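Local coordinates for NreA (PDB 6K2H), which probably senses nitrate through a GAF domain as part of a staphylococcal signalling system, here in a form altered at its nitrate-binding site, at residues Phe32-Lys37 with Pro41-Tyr46; Gly74-Ile79 with Pro131-Asn136. The protein carries 1 engineered substitution. All blocks are in the same frame, centred on the assembly; numbering follows the deposited sequence. Where two conformers were deposited one is given.

Overall arrangement
Both contacts belong to the single GAF domain and reach the same five-stranded antiparallel sheet, at its two outermost strands within the chain. Contact 1 comes first in sequence and is local: 32-37 and 41-46 belong to the hairpin of strands 27-33 and 42-48. Contact 2 follows and is long-range, bringing 74-79, with strand 77-79, against the loop 131-136 that leads into helix 136-140. Their centres lie about 21 Å apart on opposite sides of the chain's centre, with nearest atoms about 9 Å apart. Helix 65-73 packs on residues of both, so the hairpin edge and the 77-79 edge are joined through one helix as well as through the sheet.

Contact 1: residues Phe32-Lys37 with Pro41-Tyr46. With EDO (1,2-ethanediol), chain B.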
# COMPACT_ATOMS: atom_id res chain seq x y z
N PHE A 32 3.34 -6.52 4.74
CA PHE A 32 4.43 -7.58 4.88
C PHE A 32 3.66 -8.84 5.23
O PHE A 32 2.52 -8.75 5.79
CB PHE A 32 5.34 -7.34 6.15
CG PHE A 32 6.09 -6.07 6.18
CD1 PHE A 32 6.04 -5.24 7.30
CD2 PHE A 32 6.96 -5.78 5.15
CE1 PHE A 32 6.82 -4.14 7.36
CE2 PHE A 32 7.74 -4.66 5.18
CZ PHE A 32 7.66 -3.84 6.30
N TYR A 33 4.28 -10.04 5.05
CA TYR A 33 3.70 -11.25 5.64
C TYR A 33 3.52 -11.09 7.18
O TYR A 33 4.33 -10.47 7.84
CB TYR A 33 4.56 -12.51 5.36
CG TYR A 33 4.38 -12.95 3.93
CD1 TYR A 33 3.23 -13.61 3.54
CD2 TYR A 33 5.35 -12.73 2.99
CE1 TYR A 33 3.05 -13.99 2.21
CE2 TYR A 33 5.16 -13.08 1.65
CZ TYR A 33 4.02 -13.75 1.31
OH TYR A 33 3.85 -14.12 0.00
N GLU A 34 2.38 -11.59 7.67
CA GLU A 34 2.03 -11.58 9.09
C GLU A 34 2.99 -12.37 9.96
O GLU A 34 3.35 -11.94 11.05
CB GLU A 34 0.61 -12.14 9.28
CG GLU A 34 0.14 -11.99 10.72
CD GLU A 34 -1.27 -12.46 10.91
OE1 GLU A 34 -1.60 -13.55 10.37
OE2 GLU A 34 -1.97 -11.76 11.68
N SER A 35 3.47 -13.47 9.46
CA SER A 35 4.50 -14.23 10.17
C SER A 35 5.39 -14.98 9.20
O SER A 35 5.14 -15.04 7.97
CB SER A 35 3.79 -15.25 11.05
OG SER A 35 3.03 -16.14 10.20
N ASN A 36 6.38 -15.67 9.77
CA ASN A 36 7.29 -16.53 9.00
C ASN A 36 6.78 -17.93 8.73
O ASN A 36 7.54 -18.78 8.22
CB ASN A 36 8.69 -16.55 9.64
CG ASN A 36 8.73 -17.11 11.05
OD1 ASN A 36 9.69 -16.84 11.77
ND2 ASN A 36 7.71 -17.87 11.46
N LYS A 37 5.49 -18.14 8.97
CA LYS A 37 4.85 -19.43 8.73
C LYS A 37 4.44 -19.58 7.27
O LYS A 37 4.02 -18.60 6.61
CB LYS A 37 3.63 -19.60 9.63
CG LYS A 37 3.91 -19.39 11.12
CD LYS A 37 2.63 -19.28 11.95
CE LYS A 37 1.66 -20.43 11.65
NZ LYS A 37 0.70 -20.70 12.74
N PRO A 41 -0.78 -15.07 5.89
CA PRO A 41 -1.35 -14.05 5.02
C PRO A 41 -0.45 -12.81 5.02
O PRO A 41 0.56 -12.78 5.73
CB PRO A 41 -2.66 -13.73 5.69
CG PRO A 41 -2.38 -13.96 7.14
CD PRO A 41 -1.44 -15.12 7.20
N ILE A 42 -0.89 -11.84 4.26
CA ILE A 42 -0.24 -10.50 4.25
C ILE A 42 -1.16 -9.51 5.00
O ILE A 42 -2.39 -9.58 4.88
CB ILE A 42 -0.04 -10.07 2.80
CG1 ILE A 42 1.00 -11.00 2.16
CG2 ILE A 42 0.35 -8.62 2.70
CD1 ILE A 42 0.91 -11.07 0.66
N LYS A 43 -0.54 -8.61 5.75
CA LYS A 43 -1.26 -7.57 6.45
C LYS A 43 -0.65 -6.24 6.27
O LYS A 43 0.53 -6.14 6.01
CB LYS A 43 -1.36 -7.91 7.93
CG LYS A 43 -2.22 -9.18 8.10
CD LYS A 43 -2.71 -9.40 9.52
CE LYS A 43 -3.78 -8.44 9.94
NZ LYS A 43 -5.17 -8.93 9.77
N TRP A 44 -1.49 -5.21 6.43
CA TRP A 44 -1.01 -3.85 6.51
C TRP A 44 -0.50 -3.65 7.95
O TRP A 44 -1.33 -3.59 8.89
CB TRP A 44 -2.06 -2.85 6.14
CG TRP A 44 -2.60 -3.01 4.74
CD1 TRP A 44 -3.77 -3.59 4.39
CD2 TRP A 44 -1.94 -2.63 3.55
NE1 TRP A 44 -3.90 -3.53 2.97
CE2 TRP A 44 -2.76 -2.99 2.45
CE3 TRP A 44 -0.68 -2.04 3.29
CZ2 TRP A 44 -2.40 -2.72 1.12
CZ3 TRP A 44 -0.31 -1.81 2.01
CH2 TRP A 44 -1.16 -2.13 0.92
N HIS A 45 0.81 -3.61 8.08
CA HIS A 45 1.52 -3.61 9.37
C HIS A 45 1.64 -2.17 9.89
O HIS A 45 1.55 -1.95 11.10
CB HIS A 45 2.93 -4.23 9.29
CG HIS A 45 2.98 -5.74 9.33
ND1 HIS A 45 2.42 -6.53 8.36
CD2 HIS A 45 3.51 -6.60 10.24
CE1 HIS A 45 2.56 -7.80 8.67
NE2 HIS A 45 3.26 -7.87 9.79
N TYR A 46 1.93 -1.26 8.99
CA TYR A 46 2.09 0.20 9.31
C TYR A 46 1.23 1.04 8.44
O TYR A 46 1.07 0.75 7.26
CB TYR A 46 3.55 0.67 9.17
CG TYR A 46 4.51 -0.10 10.01
CD1 TYR A 46 4.70 0.23 11.32
CD2 TYR A 46 5.19 -1.20 9.49
CE1 TYR A 46 5.58 -0.50 12.12
CE2 TYR A 46 6.07 -1.94 10.27
CZ TYR A 46 6.21 -1.62 11.59
OH TYR A 46 7.11 -2.35 12.32
C1 EDO B . -5.79 -4.38 0.58
O1 EDO B . -6.36 -3.52 1.29
C2 EDO B . -5.43 -3.95 -0.68
O2 EDO B . -4.48 -4.88 -0.96
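F32 turns its ring edge toward the face of H45 in an edge-to-face pair, the two planes at 66°, with F32 CD1 3.7 Å from H45 CG. F32 CB also sits over that imidazole face as a CH-pi contact. Further out, F32 CE1 and Y46 CE2 meet edge to edge at 3.7 Å. In the conformer given here, one of two deposited, H45 ND1 donates to K43 O at 3.0 Å, an acceptor lying close to the ring plane, although the donor stands well above the carbonyl plane. K43 O takes a second, nearly axial bond from F32 N.

This is the turn end of the antiparallel hairpin formed by strands 27-33 and 42-48. F32 and K43 are a hydrogen-bonded pair, and K43 N returns a bond to F32 O; H45 and Y46 both face I30 in a classic beta bulge. At the non-hydrogen-bonded pair Y33 and I42, I42 CG1 lies over the face of the tyrosine ring, 4.0 Å from its centroid. The same ring's OH bonds K62.

Beyond the strand, E34 N gives P41 O an almost straight bond of 2.9 Å. E34 runs extended alongside K43, its CG swung opposite the backbone N (chi1 -173°), and brings OE2 to 3.3 Å from K43 CD, while K43 NZ bonds the carbonyls of K56 and I58. On the sheet's other face, W44 NE1 donates to O1 of a 1,2-ethanediol molecule, probably from the crystallisation liquor.

Contact 2: residues Gly74-Ile79 with Pro131-Asn136; sequences GKRMVI and PKIFDN
With chi1 near 60°, R76 sets CG between its own backbone N and carbonyl carbon, and the chain then runs extended to NE, carrying the guanidinium across to I133. On the other side, I133 places CG2 anti to its backbone N while chi1 and chi2, at -61° and -55°, fold CD1 round toward V78. One isoleucine thus serves two partners with two different methyls. The contact lies at the surface of the GAF domain, where the edge strand 77-79 of the antiparallel sheet meets the loop 131-136 that leads into the C-terminal helix 136-140.

R76 and I133 cross at about a right angle. I133 CG2 stands over one face of the guanidinium, offset toward its rim, at 3.7 Å from R76 NE. The same arginine brings CD to 3.7 Å from F134 O, a van der Waals approach with no hydrogen bond. D135 carries the opposite charge nearby, but its OD2 stays 4.7 Å from R76 NH1, so any attraction is probably a loose, solvent-screened one.

No hydrogen bond joins the two segments, and the strand finds its backbone partners on strand 104-112 instead, through M77 with A107 and I79 with V105. F134 turns its CB away from 74-79 and packs its side chain on L106, which V78 also touches. Between V78 and I133 the two side chains reach out tip to tip, V78 CG1 meeting I133 CD1 at 3.7 Å.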
# COMPACT_ATOMS: atom_id res chain seq x y z
N GLY A 74 5.75 -8.56 -8.47
CA GLY A 74 6.89 -7.68 -8.45
C GLY A 74 6.84 -6.38 -9.24
O GLY A 74 7.87 -5.77 -9.54
N LYS A 75 5.62 -5.93 -9.57
CA LYS A 75 5.38 -4.79 -10.46
C LYS A 75 4.53 -3.80 -9.69
O LYS A 75 3.65 -4.22 -8.96
CB LYS A 75 4.58 -5.20 -11.73
CG LYS A 75 5.24 -6.24 -12.62
CD LYS A 75 6.22 -5.59 -13.59
CE LYS A 75 7.43 -6.49 -13.89
NZ LYS A 75 6.98 -7.75 -14.54
N ARG A 76 4.81 -2.51 -9.86
CA ARG A 76 3.95 -1.47 -9.23
C ARG A 76 2.54 -1.54 -9.81
O ARG A 76 2.30 -2.02 -10.94
CB ARG A 76 4.52 -0.10 -9.38
CG ARG A 76 4.72 0.37 -10.81
CD ARG A 76 4.88 1.88 -10.79
NE ARG A 76 5.54 2.38 -11.98
CZ ARG A 76 5.03 2.45 -13.20
NH1 ARG A 76 5.79 2.92 -14.18
NH2 ARG A 76 3.77 2.05 -13.46
N MET A 77 1.58 -1.06 -9.02
CA MET A 77 0.20 -0.89 -9.49
C MET A 77 -0.18 0.54 -9.29
O MET A 77 0.07 1.10 -8.22
CB MET A 77 -0.72 -1.77 -8.66
CG MET A 77 -0.54 -3.24 -8.84
SD MET A 77 -1.87 -4.16 -8.01
CE MET A 77 -3.31 -3.32 -8.69
N VAL A 78 -0.75 1.14 -10.31
CA VAL A 78 -1.11 2.54 -10.26
C VAL A 78 -2.56 2.65 -10.61
O VAL A 78 -2.99 2.14 -11.66
CB VAL A 78 -0.29 3.36 -11.23
CG1 VAL A 78 -0.73 4.80 -11.20
CG2 VAL A 78 1.19 3.32 -10.93
N ILE A 79 -3.33 3.26 -9.74
CA ILE A 79 -4.72 3.59 -10.05
C ILE A 79 -4.96 5.09 -9.93
O ILE A 79 -5.03 5.64 -8.81
CB ILE A 79 -5.69 2.79 -9.16
CG1 ILE A 79 -5.33 1.32 -9.19
CG2 ILE A 79 -7.12 3.12 -9.54
CD1 ILE A 79 -6.15 0.49 -8.26
N PRO A 131 0.77 12.86 -7.02
CA PRO A 131 1.72 13.86 -7.52
C PRO A 131 2.67 13.35 -8.56
O PRO A 131 2.92 14.06 -9.48
CB PRO A 131 2.45 14.35 -6.26
CG PRO A 131 1.56 14.04 -5.13
CD PRO A 131 0.91 12.70 -5.58
N LYS A 132 3.23 12.14 -8.36
CA LYS A 132 4.32 11.58 -9.14
C LYS A 132 4.37 10.04 -8.97
O LYS A 132 4.15 9.53 -7.87
CB LYS A 132 5.60 12.18 -8.60
CG LYS A 132 6.84 11.64 -9.17
CD LYS A 132 8.06 12.41 -8.62
CE LYS A 132 9.20 12.08 -9.48
NZ LYS A 132 10.39 12.90 -9.10
N ILE A 133 4.64 9.34 -10.06
CA ILE A 133 4.72 7.85 -10.07
C ILE A 133 6.21 7.53 -9.83
O ILE A 133 7.04 8.03 -10.57
CB ILE A 133 4.32 7.40 -11.50
CG1 ILE A 133 2.89 7.86 -11.77
CG2 ILE A 133 4.42 5.91 -11.73
CD1 ILE A 133 1.89 7.38 -10.71
N PHE A 134 6.53 6.71 -8.83
CA PHE A 134 7.88 6.25 -8.55
C PHE A 134 8.18 4.86 -9.08
O PHE A 134 7.35 3.96 -9.03
CB PHE A 134 8.11 6.20 -7.03
CG PHE A 134 7.90 7.52 -6.39
CD1 PHE A 134 8.64 8.59 -6.80
CD2 PHE A 134 6.95 7.69 -5.39
CE1 PHE A 134 8.45 9.84 -6.22
CE2 PHE A 134 6.76 8.93 -4.80
CZ PHE A 134 7.50 10.01 -5.23
N ASP A 135 9.42 4.74 -9.56
CA ASP A 135 10.06 3.51 -10.00
C ASP A 135 10.63 2.76 -8.83
O ASP A 135 10.70 3.32 -7.74
CB ASP A 135 11.31 3.86 -10.87
CG ASP A 135 11.12 3.54 -12.28
OD1 ASP A 135 11.92 4.08 -13.06
OD2 ASP A 135 10.22 2.76 -12.62
N ASN A 136 11.12 1.56 -9.09
CA ASN A 136 11.94 0.82 -8.13
C ASN A 136 13.20 1.57 -7.78
O ASN A 136 13.60 1.62 -6.62
CB ASN A 136 12.37 -0.56 -8.68
CG ASN A 136 11.23 -1.55 -8.81
OD1 ASN A 136 10.34 -1.62 -7.97
ND2 ASN A 136 11.30 -2.38 -9.86